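Local coordinates for protein GH62 arabinofuranosidase (Podospora anserina, PDB 4N4B) that hydrolyses terminal non-reducing alpha-L-arabinofuranoside residues, probably those decorating plant xylan, and folds as a five-bladed beta-propeller with a bound calcium ion, at residues W26-T31 with P265-N270; G32-P37 with L327-H332; K281-G286 with F307-M312. All blocks are in the same frame, centred on the assembly; numbering follows the deposited sequence.

All three contacts reach the mixed sheet that forms the last blade of the five-bladed propeller. Across this sheet the strand order is 272-274, 28-30, 326-332, 306-311, 286-288. The blade thus joins the start of the chain to its end, the usual way of closing a propeller into a ring. The centres of contacts 1 and 2 are about 13 Å apart. Contact 3 is centred about 10 Å from contact 1 and about 8 Å from contact 2. Along the sequence contacts 1 and 2 cross, whereas contact 3 opens after contact 1 has closed and lies wholly between the two segments of contact 2. Contact 3 carries the histidine that binds calcium; contacts 1 and 2 lie farther from the metal.

Contact 1: W26-T31 with P265-N270; sequences WQWTST and PWARSN
Trp266 meets both Trp26 and Trp28, and the three indoles form an aromatic cluster that packs strand 28-30 of the propeller's closing blade, and the residues leading into it, on the loop before strand 272-274. The two partners approach Trp266 differently. Its pyrrole edge comes over one face of Trp26, with Trp266 NE1 3.3 Å from Trp26 CZ2 and the planes inclined by 49°. Trp28 instead directs its benzo edge at a face of Trp266 in an edge-to-face pair, Trp28 CH2 lying 3.5 Å from Trp266 CH2. Because CG of Trp266 stands anti to its own N and beside its carbonyl carbon (chi1 -164°), ring and carbonyl are both presented to Trp28, which suits its place because an indole offers a carbon edge and an N-H together. Trp26 also stacks with the ring of His332. With an alanine at Trp26, the N-H edge of Trp266 would probably lose its aromatic cover, and His332 its stacking mate. Water 1 links the backbones as well, 2.9 Å from Trp26 N and 2.7 Å from Pro265 O. Trp28 NE1 donates within its ring plane to Trp266 O at 2.8 Å, in a nearly straight bond of 163°.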
ATOM      1  N   TRP A  26      18.306  -7.554  -3.292  1.00 14.00           N
ATOM      2  CA  TRP A  26      17.947  -6.147  -3.172  1.00 13.06           C
ATOM      3  C   TRP A  26      18.735  -5.497  -2.026  1.00 11.62           C
ATOM      4  O   TRP A  26      18.929  -6.100  -0.990  1.00 12.45           O
ATOM      5  CB  TRP A  26      16.415  -6.043  -2.801  1.00 12.70           C
ATOM      6  CG  TRP A  26      15.541  -6.437  -3.978  1.00 11.59           C
ATOM      7  CD1 TRP A  26      15.433  -7.685  -4.494  1.00 12.81           C
ATOM      8  CD2 TRP A  26      14.870  -5.550  -4.859  1.00 11.24           C
ATOM      9  NE1 TRP A  26      14.655  -7.637  -5.616  1.00 11.96           N
ATOM     10  CE2 TRP A  26      14.304  -6.368  -5.888  1.00 11.77           C
ATOM     11  CE3 TRP A  26      14.667  -4.180  -4.891  1.00 11.26           C
ATOM     12  CZ2 TRP A  26      13.569  -5.825  -6.932  1.00 12.40           C
ATOM     13  CZ3 TRP A  26      13.907  -3.652  -5.894  1.00 12.75           C
ATOM     14  CH2 TRP A  26      13.422  -4.482  -6.967  1.00 10.96           C
ATOM     15  N   GLN A  27      19.068  -4.232  -2.257  1.00 11.96           N
ATOM     16  CA  GLN A  27      19.753  -3.389  -1.267  0.50 11.71           C
ATOM     17  C   GLN A  27      19.168  -2.009  -1.281  1.00 12.34           C
ATOM     18  O   GLN A  27      18.855  -1.468  -2.350  1.00 13.11           O
ATOM     19  CB  GLN A  27      21.268  -3.307  -1.537  0.50 13.47           C
ATOM     20  CG  GLN A  27      22.001  -4.656  -1.681  0.50 14.25           C
ATOM     21  CD  GLN A  27      22.045  -5.543  -0.450  0.50 13.55           C
ATOM     22  OE1 GLN A  27      22.148  -6.782  -0.502  0.50 16.56           O
ATOM     23  NE2 GLN A  27      21.907  -4.918   0.655  0.50 12.03           N
ATOM     24  N   TRP A  28      19.058  -1.398  -0.098  1.00 10.66           N
ATOM     25  CA  TRP A  28      18.400  -0.107   0.122  1.00  9.84           C
ATOM     26  C   TRP A  28      19.148   0.837   1.008  1.00 10.33           C
ATOM     27  O   TRP A  28      19.855   0.391   1.903  1.00 11.08           O
ATOM     28  CB  TRP A  28      17.039  -0.352   0.721  1.00  9.97           C
ATOM     29  CG  TRP A  28      16.113  -1.251   0.030  1.00  9.48           C
ATOM     30  CD1 TRP A  28      15.997  -2.581   0.275  1.00 10.22           C
ATOM     31  CD2 TRP A  28      15.117  -0.921  -0.948  1.00  8.73           C
ATOM     32  NE1 TRP A  28      15.032  -3.136  -0.552  1.00  9.84           N
ATOM     33  CE2 TRP A  28      14.429  -2.115  -1.250  1.00  8.80           C
ATOM     34  CE3 TRP A  28      14.706   0.295  -1.554  1.00 10.03           C
ATOM     35  CZ2 TRP A  28      13.389  -2.127  -2.182  1.00  9.60           C
ATOM     36  CZ3 TRP A  28      13.650   0.276  -2.431  1.00  9.00           C
ATOM     37  CH2 TRP A  28      13.046  -0.956  -2.747  1.00  9.65           C
ATOM     38  N   THR A  29      18.920   2.106   0.802  1.00 11.28           N
ATOM     39  CA  THR A  29      19.312   3.170   1.735  1.00 13.03           C
ATOM     40  C   THR A  29      18.026   3.806   2.254  1.00 12.03           C
ATOM     41  O   THR A  29      17.146   4.213   1.431  1.00 12.69           O
ATOM     42  CB  THR A  29      20.096   4.240   0.960  1.00 15.93           C
ATOM     43  OG1 THR A  29      21.418   3.709   0.739  1.00 21.25           O
ATOM     44  CG2 THR A  29      20.178   5.575   1.739  1.00 20.20           C
ATOM     45  N   SER A  30      17.896   3.996   3.565  1.00 11.22           N
ATOM     46  CA  SER A  30      16.727   4.646   4.197  1.00 10.39           C
ATOM     47  C   SER A  30      16.988   6.087   4.680  1.00  9.67           C
ATOM     48  O   SER A  30      18.093   6.367   5.196  1.00 11.52           O
ATOM     49  CB  SER A  30      16.260   3.812   5.388  1.00 11.17           C
ATOM     50  OG  SER A  30      15.114   4.376   5.959  1.00 10.09           O
ATOM     51  N   THR A  31      15.973   6.892   4.567  1.00 10.52           N
ATOM     52  CA  THR A  31      15.910   8.180   5.295  1.00 10.08           C
ATOM     53  C   THR A  31      15.637   7.932   6.786  1.00 10.76           C
ATOM     54  O   THR A  31      15.350   6.808   7.203  1.00 10.03           O
ATOM     55  CB  THR A  31      14.771   9.068   4.740  1.00 10.59           C
ATOM     56  OG1 THR A  31      13.483   8.472   5.071  1.00  9.60           O
ATOM     57  CG2 THR A  31      14.877   9.274   3.240  1.00 11.57           C
ATOM     58  N   PRO A 265      15.569 -11.060   1.147  1.00 12.15           N
ATOM     59  CA  PRO A 265      14.301 -10.378   1.296  1.00 12.73           C
ATOM     60  C   PRO A 265      14.157  -9.303   0.265  1.00 10.29           C
ATOM     61  O   PRO A 265      15.075  -8.766  -0.270  1.00 11.53           O
ATOM     62  CB  PRO A 265      14.354  -9.761   2.671  1.00 11.29           C
ATOM     63  CG  PRO A 265      15.810  -9.461   2.868  1.00 12.90           C
ATOM     64  CD  PRO A 265      16.544 -10.570   2.176  1.00 12.09           C
ATOM     65  N   TRP A 266      12.910  -8.943  -0.017  1.00  9.63           N
ATOM     66  CA  TRP A 266      12.703  -7.704  -0.757  1.00  9.25           C
ATOM     67  C   TRP A 266      13.153  -6.443   0.005  1.00  9.05           C
ATOM     68  O   TRP A 266      13.998  -5.719  -0.476  1.00  9.75           O
ATOM     69  CB  TRP A 266      11.272  -7.558  -1.342  1.00 10.35           C
ATOM     70  CG  TRP A 266      11.181  -6.487  -2.415  1.00  9.73           C
ATOM     71  CD1 TRP A 266      11.591  -6.628  -3.706  1.00 10.51           C
ATOM     72  CD2 TRP A 266      10.642  -5.157  -2.337  1.00  9.33           C
ATOM     73  NE1 TRP A 266      11.387  -5.508  -4.419  1.00  9.73           N
ATOM     74  CE2 TRP A 266      10.817  -4.548  -3.610  1.00  9.31           C
ATOM     75  CE3 TRP A 266      10.126  -4.376  -1.314  1.00  9.35           C
ATOM     76  CZ2 TRP A 266      10.463  -3.263  -3.859  1.00 10.08           C
ATOM     77  CZ3 TRP A 266       9.738  -3.115  -1.546  1.00  9.60           C
ATOM     78  CH2 TRP A 266       9.872  -2.540  -2.821  1.00  9.69           C
ATOM     79  N   ALA A 267      12.655  -6.328   1.228  1.00 10.00           N
ATOM     80  CA  ALA A 267      13.110  -5.239   2.137  1.00  9.56           C
ATOM     81  C   ALA A 267      12.917  -5.729   3.560  1.00  9.82           C
ATOM     82  O   ALA A 267      11.865  -6.235   3.946  1.00  9.92           O
ATOM     83  CB  ALA A 267      12.343  -3.935   1.916  1.00  9.85           C
ATOM     84  N   ARG A 268      14.018  -5.592   4.351  1.00  9.55           N
ATOM     85  CA  ARG A 268      14.062  -6.119   5.700  1.00  9.69           C
ATOM     86  C   ARG A 268      15.220  -5.395   6.387  1.00  9.80           C
ATOM     87  O   ARG A 268      16.064  -4.838   5.750  1.00 10.00           O
ATOM     88  CB  ARG A 268      14.245  -7.658   5.679  1.00 10.54           C
ATOM     89  CG  ARG A 268      14.208  -8.353   7.007  1.00 11.31           C
ATOM     90  CD  ARG A 268      13.988  -9.912   6.900  1.00 13.06           C
ATOM     91  NE  ARG A 268      13.975 -10.508   8.227  1.00 13.09           N
ATOM     92  CZ  ARG A 268      15.108 -10.895   8.852  1.00 17.02           C
ATOM     93  NH1 ARG A 268      16.252 -10.920   8.257  1.00 16.58           N
ATOM     94  NH2 ARG A 268      15.020 -11.216  10.115  1.00 20.18           N
ATOM     95  N   SER A 269      15.281  -5.553   7.707  1.00 10.24           N
ATOM     96  CA  SER A 269      16.389  -4.952   8.459  1.00 10.63           C
ATOM     97  C   SER A 269      17.743  -5.332   7.902  1.00 11.41           C
ATOM     98  O   SER A 269      18.690  -4.552   7.982  1.00 12.92           O
ATOM     99  CB  SER A 269      16.371  -5.322   9.908  1.00 11.44           C
ATOM    100  OG  SER A 269      16.467  -6.692  10.107  1.00 13.59           O
ATOM    101  N   ASN A 270      17.911  -6.524   7.364  1.00 11.75           N
ATOM    102  CA  ASN A 270      19.176  -6.966   6.872  1.00 11.93           C
ATOM    103  C   ASN A 270      19.611  -6.481   5.507  1.00 12.61           C
ATOM    104  O   ASN A 270      20.740  -6.772   5.078  1.00 16.12           O
ATOM    105  CB  ASN A 270      19.359  -8.482   7.008  1.00 13.53           C
ATOM    106  CG  ASN A 270      18.336  -9.256   6.217  1.00 15.02           C
ATOM    107  OD1 ASN A 270      17.170  -8.887   6.106  1.00 15.06           O
ATOM    108  ND2 ASN A 270      18.744 -10.402   5.707  1.00 15.29           N
TER
HETATM  109  O   HOH W   1      17.608  -9.315  -1.089  1.00 15.75           O

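Contact 2: G32-P37 with L327-H332; sequences GPLVGP and LGFIAH
Phe329 receives Leu34 at its ring edge: the methyl Leu34 CD1 lies near the ring plane, 3.8 Å from Phe329 CD2, and the two side chains cross at about a right angle. The ring also stacks with Trp81, so an aromatic residue serves this place well, one flat group using both rim and face. Leu34 reaches the rim because its CG stands beside the backbone N, opposite the carbonyl carbon (chi1 -66°), with CD1 as the touching branch. The other flat group is the peptide carbonyl of Leu327, whose oxygen accepts two N-H groups. Val35 N, 3.1 Å from Leu327 O, lies in the carbonyl plane on a lone pair, while Leu34 N, 2.9 Å from Leu327 O, is tilted 19° from that plane. This is a classic beta bulge, two residues facing one, and it lets the loop after strand 28-30 pair briefly with strand 326-332 of the closing blade. The return bond runs from Leu327 N to Val35 O at 3.0 Å and completes an antiparallel hydrogen-bonded pair. Beside it Val35 CB lies 4.0 Å from Leu327 CB, and both residues touch Phe76 of the neighbouring blade, a setting that suits branched aliphatic side chains. Glycine fits at Gly328 because a beta-carbon there would run into Gly32 O, which lies 3.8 Å from Gly328 CA.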
ATOM      1  N   GLY A  32      15.678   9.023   7.544  1.00 11.01           N
ATOM      2  CA  GLY A  32      15.145   9.030   8.872  1.00 12.12           C
ATOM      3  C   GLY A  32      13.614   9.056   8.814  1.00 12.00           C
ATOM      4  O   GLY A  32      12.946   8.973   7.740  1.00 11.28           O
ATOM      5  N   PRO A  33      12.929   9.121   9.969  1.00 11.59           N
ATOM      6  CA  PRO A  33      11.512   9.199  10.050  1.00 10.78           C
ATOM      7  C   PRO A  33      11.111  10.600   9.655  1.00 15.55           C
ATOM      8  O   PRO A  33      11.673  11.585  10.230  1.00 22.00           O
ATOM      9  CB  PRO A  33      11.172   8.881  11.515  1.00 11.93           C
ATOM     10  CG  PRO A  33      12.428   9.316  12.247  1.00 11.80           C
ATOM     11  CD  PRO A  33      13.585   9.141  11.343  1.00 10.92           C
ATOM     12  N   LEU A  34      10.434  10.781   8.607  1.00 11.16           N
ATOM     13  CA  LEU A  34      10.092  12.094   8.056  1.00 12.26           C
ATOM     14  C   LEU A  34       8.715  12.506   8.437  1.00 14.86           C
ATOM     15  O   LEU A  34       8.501  13.711   8.711  1.00 17.19           O
ATOM     16  CB  LEU A  34      10.284  12.103   6.533  1.00 12.91           C
ATOM     17  CG  LEU A  34      11.703  11.955   6.072  1.00 16.13           C
ATOM     18  CD1 LEU A  34      11.770  11.849   4.559  1.00 17.38           C
ATOM     19  CD2 LEU A  34      12.587  13.039   6.568  1.00 21.64           C
ATOM     20  N   VAL A  35       7.716  11.642   8.438  1.00 10.37           N
ATOM     21  CA  VAL A  35       6.332  12.034   8.615  1.00  9.10           C
ATOM     22  C   VAL A  35       5.748  11.381   9.830  1.00 10.14           C
ATOM     23  O   VAL A  35       5.812  10.144   9.988  1.00  9.99           O
ATOM     24  CB  VAL A  35       5.424  11.688   7.414  1.00 10.37           C
ATOM     25  CG1 VAL A  35       4.009  12.122   7.625  1.00 11.73           C
ATOM     26  CG2 VAL A  35       5.986  12.283   6.122  1.00 11.37           C
ATOM     27  N   GLY A  36       5.220  12.110  10.743  1.00 10.12           N
ATOM     28  CA  GLY A  36       4.531  11.670  11.934  1.00 10.32           C
ATOM     29  C   GLY A  36       3.321  12.511  12.230  1.00  9.90           C
ATOM     30  O   GLY A  36       2.996  13.500  11.567  1.00 11.37           O
ATOM     31  N   PRO A  37       2.582  12.189  13.304  1.00  9.98           N
ATOM     32  CA  PRO A  37       1.378  12.912  13.740  1.00 11.59           C
ATOM     33  C   PRO A  37       1.750  14.343  14.105  1.00 11.38           C
ATOM     34  O   PRO A  37       2.860  14.664  14.564  1.00 13.23           O
ATOM     35  CB  PRO A  37       0.848  12.103  14.962  1.00 13.28           C
ATOM     36  CG  PRO A  37       1.545  10.778  14.885  1.00 14.78           C
ATOM     37  CD  PRO A  37       2.831  10.994  14.118  1.00 11.21           C
ATOM     38  N   LEU A 327       6.672   7.558   8.839  1.00  7.94           N
ATOM     39  CA  LEU A 327       6.990   7.274   7.433  1.00  6.61           C
ATOM     40  C   LEU A 327       8.352   7.807   7.040  1.00  7.30           C
ATOM     41  O   LEU A 327       8.712   8.866   7.377  1.00  8.87           O
ATOM     42  CB  LEU A 327       5.927   7.851   6.454  1.00  7.04           C
ATOM     43  CG  LEU A 327       4.446   7.568   6.742  1.00  7.79           C
ATOM     44  CD1 LEU A 327       3.566   8.198   5.647  1.00  9.15           C
ATOM     45  CD2 LEU A 327       4.225   6.053   6.849  1.00  7.93           C
ATOM     46  N   GLY A 328       9.058   6.984   6.289  1.00  8.30           N
ATOM     47  CA  GLY A 328      10.288   7.327   5.630  1.00  8.62           C
ATOM     48  C   GLY A 328      10.307   6.769   4.225  1.00  7.60           C
ATOM     49  O   GLY A 328       9.316   6.265   3.717  1.00  7.98           O
ATOM     50  N   PHE A 329      11.496   6.834   3.638  1.00  7.78           N
ATOM     51  CA  PHE A 329      11.693   6.269   2.290  1.00  8.07           C
ATOM     52  C   PHE A 329      12.885   5.384   2.278  1.00  8.55           C
ATOM     53  O   PHE A 329      13.936   5.728   2.872  1.00  9.71           O
ATOM     54  CB  PHE A 329      11.949   7.376   1.206  1.00  9.35           C
ATOM     55  CG  PHE A 329      10.851   8.405   1.039  1.00  9.81           C
ATOM     56  CD1 PHE A 329       9.839   8.124   0.189  1.00 12.16           C
ATOM     57  CD2 PHE A 329      10.799   9.568   1.736  1.00 13.08           C
ATOM     58  CE1 PHE A 329       8.836   9.067  -0.085  1.00 13.63           C
ATOM     59  CE2 PHE A 329       9.771  10.492   1.498  1.00 16.15           C
ATOM     60  CZ  PHE A 329       8.810  10.161   0.588  1.00 13.42           C
ATOM     61  N   ILE A 330      12.809   4.311   1.514  1.00  9.89           N
ATOM     62  CA  ILE A 330      13.983   3.531   1.073  1.00  9.41           C
ATOM     63  C   ILE A 330      14.207   3.714  -0.403  1.00  9.58           C
ATOM     64  O   ILE A 330      13.220   3.721  -1.187  1.00 10.39           O
ATOM     65  CB  ILE A 330      13.953   2.049   1.476  1.00  9.41           C
ATOM     66  CG1 ILE A 330      12.639   1.373   1.140  1.00  9.91           C
ATOM     67  CG2 ILE A 330      14.302   1.953   2.983  1.00 10.75           C
ATOM     68  CD1 ILE A 330      12.582  -0.090   1.495  1.00 10.38           C
ATOM     69  N   ALA A 331      15.445   3.908  -0.781  1.00  9.22           N
ATOM     70  CA  ALA A 331      15.878   4.034  -2.182  1.00 10.15           C
ATOM     71  C   ALA A 331      16.693   2.856  -2.565  1.00 10.41           C
ATOM     72  O   ALA A 331      17.565   2.370  -1.878  1.00 10.60           O
ATOM     73  CB  ALA A 331      16.631   5.356  -2.406  1.00 10.97           C
ATOM     74  N   HIS A 332      16.325   2.298  -3.727  1.00 10.29           N
ATOM     75  CA  HIS A 332      16.947   1.067  -4.212  1.00 11.47           C
ATOM     76  C   HIS A 332      18.366   1.272  -4.673  1.00 12.97           C
ATOM     77  O   HIS A 332      18.518   2.043  -5.646  1.00 13.37           O
ATOM     78  CB  HIS A 332      16.066   0.499  -5.292  1.00 11.39           C
ATOM     79  CG  HIS A 332      16.503  -0.775  -5.896  1.00 11.23           C
ATOM     80  ND1 HIS A 332      17.269  -1.782  -5.362  1.00 15.13           N
ATOM     81  CD2 HIS A 332      16.173  -1.193  -7.154  1.00 10.24           C
ATOM     82  CE1 HIS A 332      17.412  -2.758  -6.281  1.00 11.26           C
ATOM     83  NE2 HIS A 332      16.733  -2.395  -7.361  1.00 16.04           N
TER

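Contact 3: K281-G286 with F307-M312; sequences KSISHG and FMYQGM. With CA (calcium ion), chain B.
Ser284 OG is held by two groups: Gln310 NE2 donates to it at 3.0 Å, and Glu233 OE2, from outside the two segments, is hydrogen-bonded to it as well. Gln310 suits this place because its CG lies between the backbone N and the carbonyl carbon (chi1 66°) and the chain then runs extended, carrying the amide up to the serine; with OE1 bonded to Asp49 N, both polar atoms of the amide are engaged, which fixes its rotation. The backbones of Ser284 and Gln310 form an antiparallel hydrogen-bonded pair, Ser284 N lying 3.0 Å from Gln310 O. Here the chain entering strand 286-288 joins strand 306-311 of the propeller's last blade, turning a corner at His285 near the middle of the ring of blades. The corner puts His285 NE2 2.2 Å from the calcium ion, which five waters complete to six ligands. Of these, water 3 also donates to Gly286 O at 2.9 Å. No side chain could stand on Gly286: a beta-carbon would collide with Met308 O, 3.0 Å from Gly286 CA. On the apolar side Ile283 CD1 lies 3.8 Å from Tyr309 CE2, while Tyr309 OH bonds to Ser30 OG.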
ATOM      1  N   LYS A 281      13.496  -1.326  12.936  1.00  9.50           N
ATOM      2  CA  LYS A 281      13.869  -2.652  12.458  1.00 10.44           C
ATOM      3  C   LYS A 281      12.769  -3.177  11.533  1.00 10.92           C
ATOM      4  O   LYS A 281      13.141  -3.817  10.546  1.00 12.87           O
ATOM      5  CB  LYS A 281      14.118  -3.652  13.588  1.00 13.67           C
ATOM      6  CG  LYS A 281      15.416  -3.344  14.239  1.00 17.98           C
ATOM      7  CD  LYS A 281      15.744  -4.406  15.332  1.00 28.39           C
ATOM      8  CE  LYS A 281      16.978  -3.986  16.125  1.00 37.65           C
ATOM      9  NZ  LYS A 281      16.857  -4.319  17.576  1.00 40.73           N
ATOM     10  N   SER A 282      11.537  -2.878  11.812  1.00 10.34           N
ATOM     11  CA  SER A 282      10.410  -3.249  10.874  1.00  9.79           C
ATOM     12  C   SER A 282      10.540  -2.377   9.631  1.00  9.61           C
ATOM     13  O   SER A 282      10.673  -1.163   9.697  1.00  9.44           O
ATOM     14  CB  SER A 282       9.111  -3.027  11.558  1.00 11.46           C
ATOM     15  OG  SER A 282       8.793  -4.160  12.388  1.00 11.38           O
ATOM     16  N   ILE A 283      10.306  -2.998   8.470  1.00  8.60           N
ATOM     17  CA  ILE A 283      10.024  -2.298   7.184  1.00  8.75           C
ATOM     18  C   ILE A 283       8.641  -2.723   6.809  1.00  8.40           C
ATOM     19  O   ILE A 283       8.386  -3.890   6.527  1.00  8.87           O
ATOM     20  CB  ILE A 283      11.061  -2.692   6.106  1.00  9.95           C
ATOM     21  CG1 ILE A 283      12.514  -2.612   6.569  1.00 10.36           C
ATOM     22  CG2 ILE A 283      10.771  -1.853   4.878  1.00 10.31           C
ATOM     23  CD1 ILE A 283      12.983  -1.220   6.901  1.00 11.45           C
ATOM     24  N   SER A 284       7.705  -1.844   6.975  1.00  9.19           N
ATOM     25  CA  SER A 284       6.287  -2.215   6.948  1.00  8.86           C
ATOM     26  C   SER A 284       5.509  -1.352   5.926  1.00  8.61           C
ATOM     27  O   SER A 284       6.031  -0.453   5.362  1.00  9.82           O
ATOM     28  CB  SER A 284       5.742  -2.109   8.399  1.00  7.98           C
ATOM     29  OG  SER A 284       4.408  -2.472   8.557  1.00  8.42           O
ATOM     30  N   HIS A 285       4.228  -1.677   5.795  1.00  8.30           N
ATOM     31  CA  HIS A 285       3.268  -1.199   4.805  1.00  7.51           C
ATOM     32  C   HIS A 285       3.694   0.092   4.109  1.00  8.61           C
ATOM     33  O   HIS A 285       3.691   1.117   4.669  1.00  9.25           O
ATOM     34  CB  HIS A 285       1.889  -0.985   5.486  1.00  8.33           C
ATOM     35  CG  HIS A 285       0.728  -0.959   4.533  1.00  8.35           C
ATOM     36  ND1 HIS A 285      -0.512  -1.458   4.839  1.00  9.04           N
ATOM     37  CD2 HIS A 285       0.609  -0.401   3.311  1.00  8.91           C
ATOM     38  CE1 HIS A 285      -1.315  -1.271   3.813  1.00  9.91           C
ATOM     39  NE2 HIS A 285      -0.656  -0.646   2.863  1.00  9.23           N
ATOM     40  N   GLY A 286       3.940  -0.024   2.817  1.00  8.00           N
ATOM     41  CA  GLY A 286       4.355   1.099   2.003  1.00  9.06           C
ATOM     42  C   GLY A 286       3.954   0.970   0.541  1.00  7.72           C
ATOM     43  O   GLY A 286       3.176   0.169   0.182  1.00  8.54           O
ATOM     44  N   PHE A 307      10.600   3.667  -2.259  1.00  9.66           N
ATOM     45  CA  PHE A 307       9.473   2.990  -1.574  1.00  9.66           C
ATOM     46  C   PHE A 307       9.211   3.782  -0.281  1.00  8.76           C
ATOM     47  O   PHE A 307      10.119   3.864   0.601  1.00  9.50           O
ATOM     48  CB  PHE A 307       9.813   1.553  -1.317  1.00 10.96           C
ATOM     49  CG  PHE A 307       8.734   0.703  -0.679  1.00  9.31           C
ATOM     50  CD1 PHE A 307       7.715   0.133  -1.440  1.00  8.84           C
ATOM     51  CD2 PHE A 307       8.802   0.356   0.662  1.00 10.70           C
ATOM     52  CE1 PHE A 307       6.786  -0.722  -0.888  1.00 10.19           C
ATOM     53  CE2 PHE A 307       7.871  -0.486   1.224  1.00 10.61           C
ATOM     54  CZ  PHE A 307       6.805  -1.013   0.486  1.00 10.31           C
ATOM     55  N   MET A 308       8.078   4.477  -0.163  1.00  7.04           N
ATOM     56  CA  MET A 308       7.694   5.110   1.081  1.00  7.24           C
ATOM     57  C   MET A 308       7.181   4.023   1.976  1.00  7.83           C
ATOM     58  O   MET A 308       6.319   3.260   1.551  1.00  8.61           O
ATOM     59  CB  MET A 308       6.650   6.177   0.821  1.00  8.07           C
ATOM     60  CG  MET A 308       6.566   7.155   1.975  1.00  8.88           C
ATOM     61  SD  MET A 308       5.261   8.362   1.745  1.00  9.30           S
ATOM     62  CE  MET A 308       5.721   9.644   2.855  1.00 11.22           C
ATOM     63  N   TYR A 309       7.656   3.962   3.217  1.00  7.71           N
ATOM     64  CA  TYR A 309       7.297   2.881   4.145  1.00  7.31           C
ATOM     65  C   TYR A 309       7.058   3.403   5.502  1.00  7.76           C
ATOM     66  O   TYR A 309       7.407   4.516   5.874  1.00  8.11           O
ATOM     67  CB  TYR A 309       8.353   1.792   4.101  1.00  8.28           C
ATOM     68  CG  TYR A 309       9.597   2.182   4.914  1.00  9.10           C
ATOM     69  CD1 TYR A 309      10.562   3.060   4.441  1.00  8.47           C
ATOM     70  CD2 TYR A 309       9.805   1.662   6.188  1.00  9.27           C
ATOM     71  CE1 TYR A 309      11.682   3.406   5.164  1.00  9.74           C
ATOM     72  CE2 TYR A 309      10.944   1.963   6.913  1.00  8.80           C
ATOM     73  CZ  TYR A 309      11.852   2.845   6.373  1.00  9.70           C
ATOM     74  OH  TYR A 309      13.015   3.115   7.150  1.00 10.89           O
ATOM     75  N   GLN A 310       6.485   2.549   6.339  1.00  8.37           N
ATOM     76  CA  GLN A 310       6.296   2.846   7.770  1.00  7.68           C
ATOM     77  C   GLN A 310       7.260   2.005   8.613  1.00  7.70           C
ATOM     78  O   GLN A 310       7.483   0.820   8.362  1.00  7.98           O
ATOM     79  CB  GLN A 310       4.852   2.616   8.193  1.00  8.83           C
ATOM     80  CG  GLN A 310       4.382   1.204   8.138  1.00  9.29           C
ATOM     81  CD  GLN A 310       2.948   1.057   8.577  1.00  9.58           C
ATOM     82  OE1 GLN A 310       2.115   1.933   8.459  1.00 10.22           O
ATOM     83  NE2 GLN A 310       2.622  -0.156   9.078  1.00 10.00           N
ATOM     84  N   GLY A 311       7.718   2.694   9.616  1.00  8.60           N
ATOM     85  CA  GLY A 311       8.571   2.097  10.597  1.00  8.26           C
ATOM     86  C   GLY A 311       8.259   2.612  12.007  1.00  8.38           C
ATOM     87  O   GLY A 311       7.516   3.458  12.160  1.00  8.87           O
ATOM     88  N   MET A 312       8.940   2.061  12.985  1.00  8.32           N
ATOM     89  CA  MET A 312       8.770   2.478  14.359  1.00  9.82           C
ATOM     90  C   MET A 312       9.983   2.079  15.202  1.00  9.38           C
ATOM     91  O   MET A 312      10.681   1.154  14.934  1.00  9.47           O
ATOM     92  CB  MET A 312       7.497   1.891  14.996  1.00 10.14           C
ATOM     93  CG  MET A 312       7.482   0.408  15.000  1.00 12.14           C
ATOM     94  SD  MET A 312       6.100  -0.295  15.922  1.00 15.89           S
ATOM     95  CE  MET A 312       6.968  -0.576  17.478  1.00 20.30           C
TER
HETATM   96 CA    CA B 401      -1.302  -0.068   0.827  1.00 11.49          CA
HETATM   97  O   HOH W   2      10.850  -1.561  14.333  1.00 10.70           O
HETATM   98  O   HOH W   3       0.521   1.134   0.643  1.00  7.98           O
HETATM   99  O   HOH W   4      -0.114  -1.611   0.066  1.00 12.18           O
HETATM  100  O   HOH W   5      -1.901   0.756  -1.051  1.00 10.90           O
HETATM  101  O   HOH W   6      -2.245   1.699   1.759  1.00  7.93           O
HETATM  102  O   HOH W   7      -2.928  -1.184   1.047  1.00 10.94           O